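Local structure of JamJ (Lyngbya majuscula, 5DOZ) at residues E36-I41 / V83-G88; L52-M57 / L74-E79; A150-G155 / W178-F183; T208-E213 / G233-K238; H305-K310 / I330-V335. The protein is an enoyl reductase domain of a polyketide synthase that binds NADPH and is linked to cyclopropane formation. All coordinates share one frame; numbering follows the deposited sequence.

How the interactions relate
Interaction 1 comes first along the chain and pairs strand 37-45 with strand 79-87. Interaction 2 is nested inside the loop it closes: helix 48-54, which follows strand 37-45, meets the run that leads into strand 79-87. Interactions 3, 4 and 5 then follow in series, and none of the five cross. Interaction 3 joins two loops at one end of the six-stranded parallel sheet. Interaction 4 packs two helix starts beside the cofactor. Interaction 5 pairs strands 309-313 and 332-336, and so returns the chain to the sheet of interaction 1. It also touches interaction 2 through the E79-R332 salt bridge.

Interaction 1 (E36-I41 / V83-G88)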
# COMPACT_ATOMS: atom_id res chain seq x y z
N GLU A 36 -11.97 -21.54 5.10
CA GLU A 36 -11.18 -21.09 3.96
C GLU A 36 -12.03 -20.78 2.75
O GLU A 36 -13.10 -21.36 2.56
CB GLU A 36 -10.09 -22.11 3.60
CG GLU A 36 -8.98 -22.24 4.64
CD GLU A 36 -7.86 -23.18 4.21
OE1 GLU A 36 -8.14 -24.30 3.72
OE2 GLU A 36 -6.68 -22.79 4.36
N VAL A 37 -11.55 -19.84 1.94
CA VAL A 37 -12.23 -19.43 0.72
C VAL A 37 -11.27 -19.56 -0.45
O VAL A 37 -10.09 -19.22 -0.34
CB VAL A 37 -12.74 -17.97 0.82
CG1 VAL A 37 -13.54 -17.58 -0.41
CG2 VAL A 37 -13.60 -17.79 2.07
N LYS A 38 -11.78 -20.08 -1.57
CA LYS A 38 -11.03 -20.14 -2.82
C LYS A 38 -11.48 -18.99 -3.72
O LYS A 38 -12.67 -18.84 -4.01
CB LYS A 38 -11.24 -21.49 -3.51
CG LYS A 38 -10.32 -21.73 -4.70
CD LYS A 38 -10.45 -23.16 -5.22
CE LYS A 38 -9.59 -23.37 -6.46
NZ LYS A 38 -9.56 -24.81 -6.87
N VAL A 39 -10.53 -18.18 -4.16
CA VAL A 39 -10.83 -17.01 -5.00
C VAL A 39 -10.13 -17.10 -6.34
O VAL A 39 -8.92 -17.34 -6.40
CB VAL A 39 -10.43 -15.69 -4.30
CG1 VAL A 39 -10.77 -14.49 -5.18
CG2 VAL A 39 -11.10 -15.57 -2.94
N GLN A 40 -10.88 -16.90 -7.42
CA GLN A 40 -10.31 -16.81 -8.77
C GLN A 40 -9.77 -15.40 -8.99
O GLN A 40 -10.53 -14.43 -9.03
CB GLN A 40 -11.36 -17.16 -9.83
CG GLN A 40 -10.96 -16.82 -11.26
CD GLN A 40 -12.13 -16.84 -12.22
OE1 GLN A 40 -13.15 -17.50 -11.96
NE2 GLN A 40 -11.99 -16.14 -13.35
N ILE A 41 -8.45 -15.30 -9.12
CA ILE A 41 -7.76 -14.01 -9.23
C ILE A 41 -7.96 -13.40 -10.62
O ILE A 41 -7.77 -14.07 -11.63
CB ILE A 41 -6.25 -14.15 -8.93
CG1 ILE A 41 -6.01 -14.69 -7.51
CG2 ILE A 41 -5.53 -12.83 -9.15
CD1 ILE A 41 -6.41 -13.75 -6.38
N VAL A 83 -13.08 -13.29 -7.98
CA VAL A 83 -14.40 -13.85 -7.76
C VAL A 83 -14.29 -15.15 -6.97
O VAL A 83 -13.43 -16.00 -7.24
CB VAL A 83 -15.19 -14.02 -9.10
CG1 VAL A 83 -14.43 -14.89 -10.10
CG2 VAL A 83 -16.59 -14.57 -8.86
N ILE A 84 -15.13 -15.27 -5.95
CA ILE A 84 -15.18 -16.46 -5.11
C ILE A 84 -15.68 -17.67 -5.90
O ILE A 84 -16.73 -17.63 -6.54
CB ILE A 84 -16.05 -16.20 -3.86
CG1 ILE A 84 -15.42 -15.09 -2.99
CG2 ILE A 84 -16.25 -17.49 -3.06
CD1 ILE A 84 -16.17 -14.78 -1.71
N VAL A 85 -14.90 -18.75 -5.86
CA VAL A 85 -15.22 -19.97 -6.60
C VAL A 85 -15.41 -21.17 -5.65
O VAL A 85 -15.89 -22.22 -6.07
CB VAL A 85 -14.14 -20.26 -7.67
CG1 VAL A 85 -12.85 -20.76 -7.03
CG2 VAL A 85 -14.64 -21.26 -8.71
N GLY A 86 -15.03 -21.00 -4.38
CA GLY A 86 -15.18 -22.08 -3.40
C GLY A 86 -15.19 -21.59 -1.97
O GLY A 86 -14.31 -20.83 -1.55
N VAL A 87 -16.19 -22.02 -1.21
CA VAL A 87 -16.30 -21.62 0.19
C VAL A 87 -16.27 -22.86 1.08
O VAL A 87 -17.10 -23.75 0.94
CB VAL A 87 -17.60 -20.82 0.47
CG1 VAL A 87 -17.63 -20.34 1.92
CG2 VAL A 87 -17.73 -19.64 -0.48
N GLY A 88 -15.31 -22.89 2.00
CA GLY A 88 -15.19 -23.99 2.95
C GLY A 88 -16.21 -23.86 4.07
O GLY A 88 -16.86 -22.82 4.22
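V37 lays its CG1 methyl over the branched side chain of I84, 3.8 Å from I84 CG2. CG1 stands anti to the backbone N (chi1 -176°), which also brings it near G86 O. V39 lies on the same buried face, and its CG2 meets I84 CG1 more loosely. V100 and L120 of neighbouring strands cover this face. Were I84 cut back to an alanine, V37 CG1 would probably lose its main apolar partner in this strand pair and a gap would open next to V100. On the other face, K38 runs alongside V85, with K38 CG 3.6 Å from V85 CG1. Its NZ goes on to bond N29 and Q30. Q40 likewise lies along V83, its amide OE1 3.5 Å from V83 CG1. The backbones are held by six hydrogen bonds. K38 O takes two of them from the same face of its plane: V85 N at 2.9 Å is nearly straight, while G86 N at 3.2 Å is more bent. K38 N returns a bond to G86 O. Two residues, V85 and G86, thus stand opposite one, K38. This is a classic beta bulge in an antiparallel pair of the GroES-like domain.

Interaction 2 (L52-M57 / L74-E79)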
# COMPACT_ATOMS: atom_id res chain seq x y z
N LEU A 52 11.26 -5.74 -4.11
CA LEU A 52 12.26 -6.04 -3.09
C LEU A 52 12.52 -7.54 -2.98
O LEU A 52 13.68 -7.97 -2.97
CB LEU A 52 11.84 -5.49 -1.72
CG LEU A 52 11.79 -3.97 -1.53
CD1 LEU A 52 11.35 -3.62 -0.11
CD2 LEU A 52 13.12 -3.31 -1.85
N ASN A 53 11.45 -8.33 -2.89
CA ASN A 53 11.54 -9.79 -2.87
C ASN A 53 12.17 -10.38 -4.12
O ASN A 53 12.97 -11.32 -4.05
CB ASN A 53 10.16 -10.42 -2.64
CG ASN A 53 9.73 -10.39 -1.19
OD1 ASN A 53 10.57 -10.46 -0.29
ND2 ASN A 53 8.43 -10.28 -0.96
N ALA A 54 11.81 -9.83 -5.28
CA ALA A 54 12.34 -10.29 -6.55
C ALA A 54 13.86 -10.07 -6.64
O ALA A 54 14.57 -10.87 -7.23
CB ALA A 54 11.62 -9.60 -7.71
N LEU A 55 14.33 -8.99 -6.01
CA LEU A 55 15.77 -8.69 -5.96
C LEU A 55 16.43 -9.35 -4.75
O LEU A 55 17.65 -9.29 -4.59
CB LEU A 55 16.01 -7.18 -5.96
CG LEU A 55 15.49 -6.40 -7.18
CD1 LEU A 55 15.78 -4.91 -7.03
CD2 LEU A 55 16.07 -6.95 -8.48
N GLY A 56 15.62 -9.98 -3.90
CA GLY A 56 16.11 -10.73 -2.74
C GLY A 56 16.62 -9.85 -1.62
O GLY A 56 17.72 -10.07 -1.11
N MET A 57 15.81 -8.88 -1.23
CA MET A 57 16.25 -7.87 -0.26
C MET A 57 15.47 -7.91 1.06
O MET A 57 15.61 -7.02 1.89
CB MET A 57 16.19 -6.48 -0.89
CG MET A 57 17.21 -6.29 -2.00
SD MET A 57 16.99 -4.74 -2.89
CE MET A 57 18.59 -4.61 -3.70
N LEU A 74 9.24 -18.65 -2.24
CA LEU A 74 8.77 -17.28 -2.41
C LEU A 74 7.61 -17.20 -3.41
O LEU A 74 7.68 -17.73 -4.52
CB LEU A 74 9.92 -16.34 -2.82
CG LEU A 74 9.69 -14.82 -2.82
CD1 LEU A 74 9.35 -14.27 -1.44
CD2 LEU A 74 10.91 -14.10 -3.39
N THR A 75 6.53 -16.56 -2.98
CA THR A 75 5.42 -16.23 -3.86
C THR A 75 5.27 -14.71 -3.89
O THR A 75 5.93 -14.00 -3.11
CB THR A 75 4.09 -16.89 -3.41
OG1 THR A 75 3.81 -16.53 -2.05
CG2 THR A 75 4.16 -18.42 -3.54
N PHE A 76 4.43 -14.21 -4.78
CA PHE A 76 4.29 -12.78 -4.99
C PHE A 76 2.82 -12.38 -4.97
O PHE A 76 1.97 -13.16 -5.39
CB PHE A 76 4.93 -12.38 -6.33
CG PHE A 76 6.41 -12.67 -6.42
CD1 PHE A 76 6.87 -13.90 -6.90
CD2 PHE A 76 7.34 -11.72 -6.03
CE1 PHE A 76 8.22 -14.17 -6.99
CE2 PHE A 76 8.70 -11.99 -6.11
CZ PHE A 76 9.14 -13.21 -6.59
N GLY A 77 2.54 -11.18 -4.47
CA GLY A 77 1.19 -10.61 -4.53
C GLY A 77 0.53 -10.43 -3.18
O GLY A 77 0.20 -11.41 -2.51
N PHE A 78 0.31 -9.17 -2.80
CA PHE A 78 -0.15 -8.81 -1.45
C PHE A 78 -1.62 -8.41 -1.39
O PHE A 78 -2.18 -8.21 -0.30
CB PHE A 78 0.71 -7.66 -0.89
CG PHE A 78 2.12 -8.05 -0.54
CD1 PHE A 78 2.40 -8.68 0.67
CD2 PHE A 78 3.16 -7.76 -1.41
CE1 PHE A 78 3.70 -9.04 0.99
CE2 PHE A 78 4.46 -8.11 -1.09
CZ PHE A 78 4.74 -8.76 0.11
N GLU A 79 -2.23 -8.29 -2.56
CA GLU A 79 -3.62 -7.85 -2.71
C GLU A 79 -4.09 -8.22 -4.11
O GLU A 79 -3.26 -8.47 -4.99
CB GLU A 79 -3.73 -6.33 -2.50
CG GLU A 79 -2.68 -5.55 -3.29
CD GLU A 79 -2.87 -4.04 -3.24
OE1 GLU A 79 -4.01 -3.58 -2.99
OE2 GLU A 79 -1.87 -3.32 -3.44
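The last turn of helix 48-54 packs here on the irregular run L74-E79, with N53 and A54 meeting L74, F76 and F78. N53 carries most of the contact. Its CB sits 3.8 Å from L74 CD2, and the same methyl lies 3.5 Å from N53 O. The other leucine methyl, CD1, comes against the amide carbon, 3.9 Å from N53 CG. L74 therefore straddles the asparagine, one branch at the root and backbone and one at the amide. With CG anti to the carbonyl carbon (chi1 -79°), the N53 amide leans towards F78. Its ND2 reaches the edge of that ring, 4.1 Å from F78 CZ, and the amide and ring planes are 26° apart. No hydrogen bond crosses between the two segments. The polar end of N53 is held instead by N62, whose ND2 bonds OD1. The helix finishes in a Schellman motif: G56 has positive phi, and M57 N bonds L52 O at 2.9 Å. Both segments fall in the GroES-like part of the enoyl reductase, and the side chain of F78 lies about 8 Å from the bound NADPH. Replacing N53 with a leucine is likely to leave N62 ND2 without its acceptor and L74 CD1 without the amide it packs on. F76 comes from another direction. Its CE2 points at the helix backbone, 3.9 Å from A54 N, which lies at the ring edge and in its plane. The same carbon is 4.1 Å from A54 CB. The F76 ring also touches L11 and I13 of strand 9-13, and F78 packs on R49 and D50.

Interaction 3 (A150-G155 / W178-F183)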
# COMPACT_ATOMS: atom_id res chain seq x y z
N ALA A 150 -2.93 8.53 13.61
CA ALA A 150 -2.71 9.98 13.74
C ALA A 150 -3.97 10.80 14.03
O ALA A 150 -3.87 11.95 14.48
CB ALA A 150 -2.01 10.52 12.50
N LYS A 151 -5.14 10.23 13.76
CA LYS A 151 -6.42 10.90 14.03
C LYS A 151 -6.49 12.33 13.48
O LYS A 151 -6.89 13.26 14.19
CB LYS A 151 -6.73 10.89 15.54
CG LYS A 151 -7.24 9.56 16.07
CD LYS A 151 -7.58 9.66 17.56
CE LYS A 151 -8.47 8.52 18.02
NZ LYS A 151 -7.84 7.18 17.83
N ILE A 152 -6.08 12.49 12.23
CA ILE A 152 -6.04 13.79 11.57
C ILE A 152 -7.43 14.46 11.52
O ILE A 152 -8.45 13.79 11.34
CB ILE A 152 -5.40 13.68 10.16
CG1 ILE A 152 -5.02 15.07 9.63
CG2 ILE A 152 -6.29 12.90 9.19
CD1 ILE A 152 -4.00 15.04 8.51
N GLN A 153 -7.45 15.79 11.70
CA GLN A 153 -8.69 16.59 11.68
C GLN A 153 -8.59 17.70 10.64
O GLN A 153 -7.49 18.04 10.20
CB GLN A 153 -8.97 17.20 13.06
CG GLN A 153 -8.80 16.26 14.25
CD GLN A 153 -9.82 15.13 14.26
OE1 GLN A 153 -11.03 15.36 14.12
NE2 GLN A 153 -9.34 13.91 14.45
N SER A 154 -9.73 18.27 10.25
CA SER A 154 -9.74 19.36 9.26
C SER A 154 -9.07 20.60 9.82
O SER A 154 -9.15 20.87 11.02
CB SER A 154 -11.16 19.68 8.78
OG SER A 154 -11.79 20.65 9.60
N GLY A 155 -8.39 21.35 8.95
CA GLY A 155 -7.65 22.53 9.38
C GLY A 155 -6.21 22.21 9.72
O GLY A 155 -5.38 23.11 9.85
N TRP A 178 -10.94 14.88 4.05
CA TRP A 178 -11.06 15.14 5.48
C TRP A 178 -10.79 16.60 5.86
O TRP A 178 -10.82 16.96 7.04
CB TRP A 178 -10.22 14.15 6.30
CG TRP A 178 -10.73 12.72 6.20
CD1 TRP A 178 -12.00 12.32 5.88
CD2 TRP A 178 -9.98 11.52 6.43
NE1 TRP A 178 -12.08 10.95 5.89
CE2 TRP A 178 -10.86 10.43 6.23
CE3 TRP A 178 -8.65 11.25 6.79
CZ2 TRP A 178 -10.45 9.09 6.37
CZ3 TRP A 178 -8.25 9.93 6.94
CH2 TRP A 178 -9.15 8.87 6.72
N GLY A 179 -10.55 17.44 4.86
CA GLY A 179 -10.42 18.88 5.07
C GLY A 179 -9.05 19.37 5.52
O GLY A 179 -8.88 20.54 5.84
N ALA A 180 -8.08 18.45 5.56
CA ALA A 180 -6.70 18.79 5.90
C ALA A 180 -6.03 19.54 4.76
O ALA A 180 -6.46 19.46 3.61
CB ALA A 180 -5.92 17.53 6.23
N GLU A 181 -4.97 20.27 5.10
CA GLU A 181 -4.18 21.04 4.14
C GLU A 181 -2.95 20.22 3.73
O GLU A 181 -2.06 20.00 4.54
CB GLU A 181 -3.76 22.38 4.76
CG GLU A 181 -3.20 23.38 3.76
CD GLU A 181 -2.79 24.70 4.39
OE1 GLU A 181 -3.58 25.28 5.18
OE2 GLU A 181 -1.68 25.19 4.08
N VAL A 182 -2.93 19.78 2.47
CA VAL A 182 -1.89 18.88 1.97
C VAL A 182 -0.62 19.61 1.51
O VAL A 182 -0.69 20.60 0.78
CB VAL A 182 -2.42 17.98 0.82
CG1 VAL A 182 -1.31 17.11 0.24
CG2 VAL A 182 -3.56 17.11 1.31
N PHE A 183 0.52 19.10 1.96
CA PHE A 183 1.83 19.49 1.46
C PHE A 183 2.45 18.25 0.81
O PHE A 183 2.69 17.24 1.47
CB PHE A 183 2.71 19.99 2.61
CG PHE A 183 2.29 21.33 3.18
CD1 PHE A 183 1.06 21.49 3.81
CD2 PHE A 183 3.14 22.43 3.08
CE1 PHE A 183 0.68 22.72 4.32
CE2 PHE A 183 2.77 23.67 3.60
CZ PHE A 183 1.54 23.81 4.22
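I152 makes the main apolar contact, meeting both W178 and A180 through different branches. Its CG2 touches the benzene part of the indole, 3.7 Å from W178 CE3, and the two side chains cross at about a right angle. Its longer branch runs the other way. With CG1 anti to the backbone N (chi1 -165°) and the chain continuing outward, CD1 ends 3.9 Å from A180 CB. The isoleucine thus fills the space between the tryptophan and the alanine. Next comes Q153, whose side chain turns back on its own segment. Its NE2 is modelled 2.5 Å from K151 O, a suspiciously short bond whose detail is doubtful. Q153 N is held by E156. S154 follows, and its CB sits close to W178 O at 3.2 Å. G179 passes directly beside it. G179 has positive phi and ends the preceding helix in a Schellman motif. A side chain there would run into S154 CB. G155 closes the segment with the one hydrogen bond across the contact, G155 N to G179 O. At 3.3 Å it is long but straight, and the donor stands above the carbonyl plane. The two turns lie at the end of the parallel sheet of the Rossmann-type nucleotide-binding half where two neighbouring strands begin. One leads from helix 136-149 to strand 157-160, the other from helix 166-177 to strand 181-186. W178 packs on Y143, Y147 and L146 of helix 136-149, while I152 and A180 both touch V158 of the central strand.

Interaction 4 (T208-E213 / G233-K238)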
# COMPACT_ATOMS: atom_id res chain seq x y z
N THR A 208 16.32 17.15 0.19
CA THR A 208 15.94 17.38 1.58
C THR A 208 15.55 18.83 1.85
O THR A 208 15.15 19.18 2.95
CB THR A 208 17.03 16.93 2.57
OG1 THR A 208 18.33 17.27 2.06
CG2 THR A 208 16.95 15.43 2.80
N GLU A 209 15.65 19.67 0.82
CA GLU A 209 15.33 21.09 0.93
C GLU A 209 13.84 21.38 1.16
O GLU A 209 13.45 22.55 1.29
CB GLU A 209 15.85 21.85 -0.31
CG GLU A 209 15.11 21.53 -1.60
CD GLU A 209 15.80 22.08 -2.84
OE1 GLU A 209 16.29 23.23 -2.79
OE2 GLU A 209 15.85 21.36 -3.86
N PHE A 210 13.01 20.34 1.21
CA PHE A 210 11.58 20.50 1.49
C PHE A 210 11.36 21.06 2.89
O PHE A 210 10.39 21.79 3.13
CB PHE A 210 10.80 19.17 1.30
CG PHE A 210 11.15 18.10 2.30
CD1 PHE A 210 10.49 18.03 3.52
CD2 PHE A 210 12.14 17.17 2.02
CE1 PHE A 210 10.82 17.05 4.45
CE2 PHE A 210 12.47 16.19 2.94
CZ PHE A 210 11.81 16.13 4.16
N ALA A 211 12.27 20.72 3.80
CA ALA A 211 12.20 21.15 5.20
C ALA A 211 12.19 22.67 5.34
O ALA A 211 11.33 23.22 6.04
CB ALA A 211 13.35 20.55 5.99
N ASN A 212 13.13 23.33 4.67
CA ASN A 212 13.22 24.79 4.70
C ASN A 212 12.03 25.47 4.04
O ASN A 212 11.53 26.48 4.54
CB ASN A 212 14.53 25.26 4.06
CG ASN A 212 15.74 24.97 4.93
OD1 ASN A 212 15.61 24.72 6.14
ND2 ASN A 212 16.92 25.02 4.33
N GLU A 213 11.57 24.90 2.93
CA GLU A 213 10.39 25.38 2.21
C GLU A 213 9.14 25.31 3.08
O GLU A 213 8.34 26.24 3.11
CB GLU A 213 10.20 24.59 0.91
CG GLU A 213 11.31 24.80 -0.12
CD GLU A 213 11.35 23.73 -1.21
OE1 GLU A 213 10.85 22.61 -0.98
OE2 GLU A 213 11.90 24.01 -2.29
N GLY A 233 19.52 8.65 3.85
CA GLY A 233 20.22 9.91 4.13
C GLY A 233 19.79 10.57 5.42
O GLY A 233 19.74 9.92 6.47
N GLU A 234 19.47 11.86 5.35
CA GLU A 234 19.03 12.62 6.51
C GLU A 234 17.53 12.94 6.44
O GLU A 234 17.07 13.93 7.02
CB GLU A 234 19.86 13.91 6.66
CG GLU A 234 21.35 13.66 6.96
CD GLU A 234 22.20 14.93 6.92
OE1 GLU A 234 21.76 15.98 7.45
OE2 GLU A 234 23.33 14.87 6.38
N TYR A 235 16.77 12.09 5.74
CA TYR A 235 15.33 12.29 5.54
C TYR A 235 14.50 12.24 6.82
O TYR A 235 13.54 13.00 6.96
CB TYR A 235 14.77 11.28 4.53
CG TYR A 235 14.83 11.75 3.09
CD1 TYR A 235 15.95 11.51 2.31
CD2 TYR A 235 13.75 12.43 2.52
CE1 TYR A 235 16.01 11.94 0.99
CE2 TYR A 235 13.80 12.86 1.20
CZ TYR A 235 14.93 12.61 0.44
OH TYR A 235 14.99 13.02 -0.87
N ILE A 236 14.84 11.34 7.75
CA ILE A 236 14.09 11.24 9.00
C ILE A 236 14.27 12.49 9.87
O ILE A 236 13.29 13.03 10.39
CB ILE A 236 14.40 9.94 9.78
CG1 ILE A 236 13.87 8.73 8.99
CG2 ILE A 236 13.78 10.00 11.17
CD1 ILE A 236 14.29 7.38 9.52
N GLN A 237 15.51 12.95 9.99
CA GLN A 237 15.82 14.16 10.77
C GLN A 237 15.14 15.39 10.17
O GLN A 237 14.62 16.24 10.90
CB GLN A 237 17.34 14.37 10.87
CG GLN A 237 17.76 15.55 11.73
CD GLN A 237 17.41 15.36 13.20
OE1 GLN A 237 18.09 14.63 13.92
NE2 GLN A 237 16.35 16.03 13.64
N LYS A 238 15.14 15.49 8.84
CA LYS A 238 14.47 16.58 8.14
C LYS A 238 12.96 16.55 8.37
O LYS A 238 12.34 17.61 8.51
CB LYS A 238 14.78 16.54 6.63
CG LYS A 238 16.21 16.92 6.26
CD LYS A 238 16.60 18.30 6.77
CE LYS A 238 18.03 18.67 6.37
NZ LYS A 238 19.04 17.68 6.85
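K238 N bonds E234 O at 3.1 Å, the first turn of helix 235-242, and the K238 side chain then spreads over the start of helix 210-218. E234 holds the N-cap position of its helix. Its OE1 also forms a salt bridge with K238 NZ, 3.3 Å away. These are two helix starts of the Rossmann-type half, each after a strand of the parallel sheet, and the side chain of Y235 lies about 4 Å from the bound NADPH. No hydrogen bond crosses between the segments, so they meet by side-chain packing. The aliphatic part of K238 does much of this work. Its CG lies 3.8 Å from T208 CB, with the threonine and lysine side chains crossing at about a right angle. Farther along, K238 CD meets A211 CB. The chain bends at chi2 (-57°), which swings CD towards the alanine, and a second bend at chi4 turns NZ back to E234. F210 meets the root of the lysine, its CZ 3.9 Å from K238 CB. The same ring meets the tyrosine obliquely, F210 CE2 lying 4.0 Å from Y235 CE2. Beyond the contact, F210 packs edge-to-face with H161. The tyrosine ring is held at its hydroxyl, where Y235 OH bonds S205 O. The T208 methyl CG2 sits over one face of the ring in a CH-pi contact. It stands 4.0 Å from the centroid of the Y235 ring, only 8° off the ring normal.

Interaction 5 (H305-K310 / I330-V335); sequences HPLVYK and IGRVVV
R332 N bonds V308 O at 2.9 Å, lying in the carbonyl plane, and this opens a run of three backbone hydrogen bonds. K310 N then bonds R332 O, and V334 N bonds K310 O, both at 3.0 Å. Each of these two donors comes in nearly along the C=O axis. This is parallel pairing, Y309 beside R332 and K310 beside V333. It joins the two strands of a beta-alpha-beta unit whose helix, 317-326, covers V333. CA-H...O contacts fill in between, the shortest being Y309 CA to R332 O at 3.1 Å. G331 CA also comes close to V308 O, at 3.2 Å. A side chain at G331 would strike that oxygen. Farther out, V308 CG1 lies 3.5 Å from I330 O. Y309 CB lies close to R332 O, while its ring turns away from the strand pair. The same CB meets V334 CG2 at 4.2 Å, and I130 of helix 129-132 touches both residues. L307 packs on the stem of the arginine, its CD1 4.0 Å from R332 CG. The arginine chain is bent at chi2 (-76°), and its guanidinium leads away from strand 309-313. There NH1 forms a salt bridge with E79, and NH2 makes a long, weak ion pair with an oxygen of the bound NADPH. The backbone bonds and L307 thus fix the root and stem of R332, while E79 holds its charged end. The charge is probably balanced mainly by E79, with the cofactor oxygen a weaker, longer partner.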
# COMPACT_ATOMS: atom_id res chain seq x y z
N HIS A 305 -12.21 8.02 -5.01
CA HIS A 305 -12.11 7.46 -6.35
C HIS A 305 -10.96 6.47 -6.46
O HIS A 305 -9.98 6.57 -5.72
CB HIS A 305 -11.95 8.59 -7.38
CG HIS A 305 -13.13 9.50 -7.48
ND1 HIS A 305 -13.14 10.76 -6.93
CD2 HIS A 305 -14.36 9.32 -8.03
CE1 HIS A 305 -14.32 11.33 -7.15
NE2 HIS A 305 -15.07 10.47 -7.81
N PRO A 306 -11.08 5.50 -7.39
CA PRO A 306 -9.94 4.65 -7.71
C PRO A 306 -8.75 5.50 -8.12
O PRO A 306 -8.92 6.62 -8.61
CB PRO A 306 -10.44 3.81 -8.90
CG PRO A 306 -11.70 4.47 -9.37
CD PRO A 306 -12.28 5.12 -8.16
N LEU A 307 -7.54 4.98 -7.90
CA LEU A 307 -6.34 5.69 -8.29
C LEU A 307 -6.14 5.66 -9.80
O LEU A 307 -6.73 4.83 -10.50
CB LEU A 307 -5.12 5.09 -7.58
CG LEU A 307 -5.12 5.01 -6.04
CD1 LEU A 307 -3.82 4.41 -5.55
CD2 LEU A 307 -5.37 6.36 -5.40
N VAL A 308 -5.31 6.58 -10.31
CA VAL A 308 -4.82 6.52 -11.68
C VAL A 308 -3.96 5.27 -11.81
O VAL A 308 -3.17 4.95 -10.91
CB VAL A 308 -3.99 7.78 -12.04
CG1 VAL A 308 -3.26 7.60 -13.37
CG2 VAL A 308 -4.89 9.01 -12.10
N TYR A 309 -4.11 4.56 -12.92
CA TYR A 309 -3.37 3.31 -13.08
C TYR A 309 -2.97 3.04 -14.53
O TYR A 309 -3.61 3.52 -15.46
CB TYR A 309 -4.19 2.13 -12.53
CG TYR A 309 -5.42 1.80 -13.33
CD1 TYR A 309 -6.60 2.53 -13.17
CD2 TYR A 309 -5.41 0.77 -14.27
CE1 TYR A 309 -7.73 2.24 -13.92
CE2 TYR A 309 -6.54 0.48 -15.02
CZ TYR A 309 -7.69 1.21 -14.84
OH TYR A 309 -8.81 0.92 -15.58
N LYS A 310 -1.90 2.26 -14.68
CA LYS A 310 -1.52 1.67 -15.95
C LYS A 310 -1.69 0.15 -15.84
O LYS A 310 -1.44 -0.43 -14.77
CB LYS A 310 -0.07 2.04 -16.31
CG LYS A 310 0.41 1.50 -17.65
CD LYS A 310 1.76 2.07 -18.07
CE LYS A 310 2.23 1.41 -19.36
NZ LYS A 310 3.40 2.08 -19.98
N ILE A 330 2.49 7.30 -11.91
CA ILE A 330 1.64 7.97 -10.93
C ILE A 330 0.43 7.09 -10.62
O ILE A 330 -0.37 6.79 -11.50
CB ILE A 330 1.23 9.40 -11.38
CG1 ILE A 330 2.46 10.31 -11.37
CG2 ILE A 330 0.15 9.96 -10.47
CD1 ILE A 330 2.28 11.62 -12.11
N GLY A 331 0.33 6.67 -9.36
CA GLY A 331 -0.77 5.81 -8.93
C GLY A 331 -0.36 4.35 -8.83
O GLY A 331 0.60 4.02 -8.13
N ARG A 332 -1.08 3.49 -9.56
CA ARG A 332 -0.95 2.04 -9.46
C ARG A 332 -0.57 1.34 -10.77
O ARG A 332 -0.91 1.80 -11.87
CB ARG A 332 -2.25 1.42 -8.92
CG ARG A 332 -2.26 1.19 -7.42
CD ARG A 332 -1.43 -0.04 -7.09
NE ARG A 332 -1.57 -0.55 -5.73
CZ ARG A 332 -0.63 -0.44 -4.79
NH1 ARG A 332 -0.84 -0.97 -3.59
NH2 ARG A 332 0.51 0.19 -5.05
N VAL A 333 0.14 0.22 -10.64
CA VAL A 333 0.50 -0.65 -11.76
C VAL A 333 -0.21 -1.99 -11.55
O VAL A 333 0.04 -2.68 -10.55
CB VAL A 333 2.03 -0.86 -11.85
CG1 VAL A 333 2.38 -1.79 -13.00
CG2 VAL A 333 2.75 0.48 -12.00
N VAL A 334 -1.09 -2.34 -12.48
CA VAL A 334 -2.02 -3.47 -12.30
C VAL A 334 -1.87 -4.51 -13.40
O VAL A 334 -1.88 -4.18 -14.59
CB VAL A 334 -3.49 -2.99 -12.24
CG1 VAL A 334 -4.43 -4.14 -11.89
CG2 VAL A 334 -3.65 -1.85 -11.24
N VAL A 335 -1.73 -5.78 -13.00
CA VAL A 335 -1.62 -6.89 -13.93
C VAL A 335 -2.96 -7.62 -14.04
O VAL A 335 -3.55 -8.00 -13.03
CB VAL A 335 -0.53 -7.89 -13.50
CG1 VAL A 335 -0.50 -9.09 -14.43
CG2 VAL A 335 0.84 -7.22 -13.47